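PDB 1UOY: bubble protein from Penicillium brevicompactum, which may act as a toxin and may recognise a molecule, or part of one, that carries a negative surface potential. Local coordinates for residues D24-V36 against D48-A62. Numbering follows the deposited sequence.
Sequences DRHFCGCDRTGVV and DCGSSSCKGTSNGGA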
loop_
_atom_site.group_PDB
_atom_site.type_symbol
_atom_site.label_atom_id
_atom_site.label_comp_id
_atom_site.label_asym_id
_atom_site.label_seq_id
_atom_site.Cartn_x
_atom_site.Cartn_y
_atom_site.Cartn_z
ATOM N N ASP A 24 -5.473 9.682 3.300
ATOM C CA ASP A 24 -4.269 9.193 3.930
ATOM C C ASP A 24 -4.326 7.745 4.312
ATOM O O ASP A 24 -3.584 7.312 5.174
ATOM C CB ASP A 24 -3.901 10.071 5.131
ATOM C CG ASP A 24 -4.950 10.095 6.223
ATOM O OD1 ASP A 24 -5.865 9.243 6.268
ATOM O OD2 ASP A 24 -4.826 10.988 7.106
ATOM N N ARG A 25 -5.179 6.975 3.631
ATOM C CA ARG A 25 -5.216 5.525 3.922
ATOM C C ARG A 25 -3.845 4.908 3.695
ATOM O O ARG A 25 -3.120 5.233 2.734
ATOM C CB ARG A 25 -6.186 4.821 2.964
ATOM C CG ARG A 25 -7.660 5.029 3.287
ATOM C CD ARG A 25 -8.451 4.271 2.232
ATOM N NE ARG A 25 -9.922 4.385 2.276
ATOM C CZ ARG A 25 -10.607 5.381 1.731
ATOM N NH1 ARG A 25 -10.023 6.456 1.216
ATOM N NH2 ARG A 25 -11.918 5.211 1.487
ATOM N N HIS A 26 -3.526 3.949 4.561
ATOM C CA HIS A 26 -2.273 3.204 4.437
ATOM C C HIS A 26 -2.564 1.782 4.023
ATOM O O HIS A 26 -3.402 1.094 4.610
ATOM C CB HIS A 26 -1.570 3.206 5.791
ATOM C CG HIS A 26 -0.876 4.479 6.058
ATOM N ND1 HIS A 26 -0.105 4.671 7.181
ATOM C CD2 HIS A 26 -0.806 5.613 5.337
ATOM C CE1 HIS A 26 0.415 5.889 7.133
ATOM N NE2 HIS A 26 -0.001 6.480 6.029
ATOM N N PHE A 27 -1.871 1.370 2.974
ATOM C CA PHE A 27 -1.954 0.014 2.432
ATOM C C PHE A 27 -0.573 -0.630 2.442
ATOM O O PHE A 27 0.405 0.031 2.794
ATOM C CB PHE A 27 -2.502 0.039 0.985
ATOM C CG PHE A 27 -3.982 0.349 0.927
ATOM C CD1 PHE A 27 -4.913 -0.666 1.090
ATOM C CD2 PHE A 27 -4.427 1.633 0.733
ATOM C CE1 PHE A 27 -6.298 -0.381 1.039
ATOM C CE2 PHE A 27 -5.803 1.938 0.683
ATOM C CZ PHE A 27 -6.734 0.942 0.831
ATOM N N CYS A 28 -0.502 -1.917 2.110
ATOM C CA CYS A 28 0.775 -2.605 2.020
ATOM C C CYS A 28 1.216 -2.682 0.584
ATOM O O CYS A 28 0.373 -2.828 -0.312
ATOM C CB CYS A 28 0.636 -4.027 2.517
ATOM S SG CYS A 28 0.295 -4.132 4.283
ATOM N N GLY A 29 2.534 -2.589 0.336
ATOM C CA GLY A 29 3.035 -2.816 -1.010
ATOM C C GLY A 29 2.900 -4.296 -1.341
ATOM O O GLY A 29 2.554 -5.140 -0.502
ATOM N N CYS A 30 3.163 -4.627 -2.590
ATOM C CA CYS A 30 2.994 -5.995 -3.024
ATOM C C CYS A 30 3.860 -7.011 -2.296
ATOM O O CYS A 30 3.391 -8.122 -2.002
ATOM C CB CYS A 30 3.178 -6.150 -4.537
ATOM S SG CYS A 30 2.272 -4.914 -5.528
ATOM N N ASP A 31 5.108 -6.656 -2.015
ATOM C CA ASP A 31 5.948 -7.598 -1.290
ATOM C C ASP A 31 5.905 -7.476 0.205
ATOM O O ASP A 31 6.614 -8.192 0.902
ATOM C CB ASP A 31 7.390 -7.563 -1.803
ATOM C CG ASP A 31 8.115 -6.279 -1.487
ATOM O OD1 ASP A 31 7.619 -5.437 -0.704
ATOM O OD2 ASP A 31 9.261 -6.120 -2.015
ATOM N N ARG A 32 4.964 -6.647 0.689
ATOM C CA ARG A 32 4.738 -6.393 2.108
ATOM C C ARG A 32 5.919 -5.846 2.858
ATOM O O ARG A 32 5.901 -5.794 4.071
ATOM C CB ARG A 32 4.171 -7.638 2.813
ATOM C CG ARG A 32 2.788 -8.006 2.235
ATOM C CD ARG A 32 2.096 -9.049 3.154
ATOM N NE ARG A 32 0.780 -9.404 2.581
ATOM C CZ ARG A 32 -0.338 -8.697 2.768
ATOM N NH1 ARG A 32 -0.335 -7.605 3.535
ATOM N NH2 ARG A 32 -1.447 -9.033 2.100
ATOM N N THR A 33 6.921 -5.339 2.148
ATOM C CA THR A 33 8.075 -4.753 2.836
ATOM C C THR A 33 7.919 -3.281 3.120
ATOM O O THR A 33 8.801 -2.681 3.722
ATOM C CB THR A 33 9.436 -4.937 2.092
ATOM O OG1 THR A 33 9.398 -4.210 0.854
ATOM C CG2 THR A 33 9.726 -6.425 1.847
ATOM N N GLY A 34 6.757 -2.718 2.751
ATOM C CA GLY A 34 6.529 -1.327 3.033
ATOM C C GLY A 34 5.055 -0.984 3.125
ATOM O O GLY A 34 4.213 -1.677 2.594
ATOM N N VAL A 35 4.805 0.078 3.857
ATOM C CA VAL A 35 3.491 0.682 3.984
ATOM C C VAL A 35 3.445 1.805 2.981
ATOM O O VAL A 35 4.400 2.632 2.914
ATOM C CB VAL A 35 3.308 1.272 5.352
ATOM C CG1 VAL A 35 1.920 1.955 5.444
ATOM C CG2 VAL A 35 3.404 0.143 6.394
ATOM N N VAL A 36 2.370 1.904 2.175
ATOM C CA VAL A 36 2.260 2.983 1.180
ATOM C C VAL A 36 1.027 3.864 1.426
ATOM O O VAL A 36 0.002 3.409 1.970
ATOM C CB VAL A 36 2.201 2.402 -0.266
ATOM C CG1 VAL A 36 3.550 1.680 -0.606
ATOM C CG2 VAL A 36 1.087 1.332 -0.412
ATOM N N ASP A 48 9.341 1.779 5.723
ATOM C CA ASP A 48 10.004 0.591 5.216
ATOM C C ASP A 48 9.984 -0.456 6.310
ATOM O O ASP A 48 10.651 -0.287 7.348
ATOM C CB ASP A 48 11.464 0.924 4.870
ATOM C CG ASP A 48 12.150 -0.144 4.070
ATOM O OD1 ASP A 48 11.614 -1.275 3.944
ATOM O OD2 ASP A 48 13.279 0.114 3.548
ATOM N N CYS A 49 9.210 -1.525 6.116
ATOM C CA CYS A 49 9.150 -2.598 7.080
ATOM C C CYS A 49 10.413 -3.430 7.085
ATOM O O CYS A 49 10.677 -4.138 8.040
ATOM C CB CYS A 49 7.930 -3.503 6.779
ATOM S SG CYS A 49 6.337 -2.648 6.730
ATOM N N GLY A 50 11.180 -3.321 6.000
ATOM C CA GLY A 50 12.420 -4.098 5.877
ATOM C C GLY A 50 12.057 -5.481 5.402
ATOM O O GLY A 50 12.195 -5.778 4.210
ATOM N N SER A 51 11.603 -6.299 6.339
ATOM C CA SER A 51 11.091 -7.629 6.000
ATOM C C SER A 51 9.615 -7.490 5.518
ATOM O O SER A 51 8.980 -6.405 5.622
ATOM C CB SER A 51 11.169 -8.522 7.216
ATOM O OG SER A 51 10.420 -7.907 8.279
ATOM N N SER A 52 9.095 -8.593 4.986
ATOM C CA SER A 52 7.760 -8.642 4.365
ATOM C C SER A 52 6.637 -8.754 5.378
ATOM O O SER A 52 5.816 -9.638 5.256
ATOM C CB SER A 52 7.713 -9.836 3.398
ATOM O OG SER A 52 8.168 -11.025 4.047
ATOM N N SER A 53 6.617 -7.857 6.361
ATOM C CA SER A 53 5.679 -7.981 7.459
ATOM C C SER A 53 4.420 -7.152 7.441
ATOM O O SER A 53 3.573 -7.291 8.341
ATOM C CB SER A 53 6.422 -7.683 8.767
ATOM O OG SER A 53 6.730 -6.287 8.816
ATOM N N CYS A 54 4.268 -6.279 6.452
ATOM C CA CYS A 54 3.095 -5.377 6.458
ATOM C C CYS A 54 1.760 -6.113 6.427
ATOM O O CYS A 54 1.638 -7.138 5.750
ATOM C CB CYS A 54 3.203 -4.447 5.246
ATOM S SG CYS A 54 1.893 -3.176 5.121
ATOM N N LYS A 55 0.778 -5.589 7.169
ATOM C CA LYS A 55 -0.598 -6.133 7.082
ATOM C C LYS A 55 -1.579 -4.977 7.260
ATOM O O LYS A 55 -1.313 -4.017 7.993
ATOM C CB LYS A 55 -0.920 -7.222 8.124
ATOM C CG LYS A 55 -0.815 -6.757 9.571
ATOM C CD LYS A 55 0.683 -6.831 10.004
ATOM C CE LYS A 55 0.884 -6.803 11.505
ATOM N NZ LYS A 55 2.332 -6.795 11.820
ATOM N N GLY A 56 -2.722 -5.069 6.581
ATOM C CA GLY A 56 -3.736 -4.061 6.731
ATOM C C GLY A 56 -5.054 -4.644 6.306
ATOM O O GLY A 56 -5.291 -5.867 6.349
ATOM N N THR A 57 -5.947 -3.747 5.906
ATOM C CA THR A 57 -7.276 -4.163 5.485
ATOM C C THR A 57 -7.634 -3.530 4.149
ATOM O O THR A 57 -6.934 -2.659 3.616
ATOM C CB THR A 57 -8.388 -3.721 6.500
ATOM O OG1 THR A 57 -8.702 -2.320 6.337
ATOM C CG2 THR A 57 -7.944 -3.951 7.934
ATOM N N SER A 58 -8.770 -3.955 3.603
ATOM C CA SER A 58 -9.236 -3.413 2.345
ATOM C C SER A 58 -9.598 -1.925 2.443
ATOM O O SER A 58 -9.745 -1.266 1.423
ATOM C CB SER A 58 -10.473 -4.193 1.873
ATOM O OG SER A 58 -11.540 -4.005 2.795
ATOM N N ASN A 59 -9.693 -1.425 3.671
ATOM C CA ASN A 59 -10.040 -0.021 3.873
ATOM C C ASN A 59 -8.863 0.787 4.373
ATOM O O ASN A 59 -9.027 1.962 4.707
ATOM C CB ASN A 59 -11.172 0.055 4.921
ATOM C CG ASN A 59 -12.511 -0.328 4.335
ATOM O OD1 ASN A 59 -12.985 0.345 3.457
ATOM N ND2 ASN A 59 -13.094 -1.441 4.794
ATOM N N GLY A 60 -7.679 0.166 4.385
ATOM C CA GLY A 60 -6.490 0.850 4.902
ATOM C C GLY A 60 -6.091 0.297 6.264
ATOM O O GLY A 60 -6.368 -0.858 6.579
ATOM N N GLY A 61 -5.420 1.104 7.071
ATOM C CA GLY A 61 -4.969 0.650 8.384
ATOM C C GLY A 61 -3.695 -0.186 8.375
ATOM O O GLY A 61 -3.380 -0.836 9.378
ATOM N N ALA A 62 -2.973 -0.201 7.257
ATOM C CA ALA A 62 -1.749 -1.013 7.236
ATOM C C ALA A 62 -0.662 -0.535 8.216
ATOM O O ALA A 62 -0.461 0.660 8.427
ATOM C CB ALA A 62 -1.164 -1.036 5.827
HETATM O O HOH W 1 -13.133 2.536 0.816
HETATM O O HOH W 2 0.994 2.928 9.014
HETATM O O HOH W 3 -5.048 3.876 6.995
HETATM O O HOH W 4 -4.255 -1.715 4.350
#
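Cys-28 SG and Cys-54 SG, 2.0 Å apart, form a disulfide with a chi3 of -85°, and the other side chains of the contact gather on both flanks of it. Ala-62 CB packs against the bridge 3.8 Å from Cys-28 SG, and the two methyls of Val-35 divide their contacts: with CG1 anti to the backbone N (chi1 178°) and turned to the Ala-62 methyl, CG2 is left to face the sulfurs of Cys-54 and Cys-49.

Arg-32 and Cys-54 grip each other twice. Cys-54 N donates to Arg-32 O at 2.9 Å, in the carbonyl plane and on a lone pair, while the extended Arg-32 chain brings NH1 to Cys-54 O at 3.0 Å, bent to 148° and arriving above that carbonyl's plane. The second terminal nitrogen, NH2, forms a salt bridge with Asp-10. Next to Arg-32 in the chain, Asp-31 OD1 accepts from Thr-33 N, which makes an Asx turn, and also from Thr-33 OG1, both on the same face of the carboxylate plane; Thr-33 O in turn accepts from Cys-49 N.

The disulfide thus ties the hairpin 26-28/34-39 of the three-stranded antiparallel sheet to the small two-stranded sheet 55-57/60-63, in a short chain without helices that is crosslinked by four disulfides.

Farther along, Phe-27 lies under the type I turn from Thr-57 to Gly-60. Gly-60 CA sits over one ring face, offset toward the rim and 4.2 Å from the centroid, as a CH-pi contact, and Ser-58 O meets the ring edge in plane; Arg-12 adds a cation-pi contact. His-26 O accepts from Ala-62 N at 3.0 Å, and a water joins His-26 ND1 to Ala-62 O while NE2 is hydrogen-bonded to Glu-37.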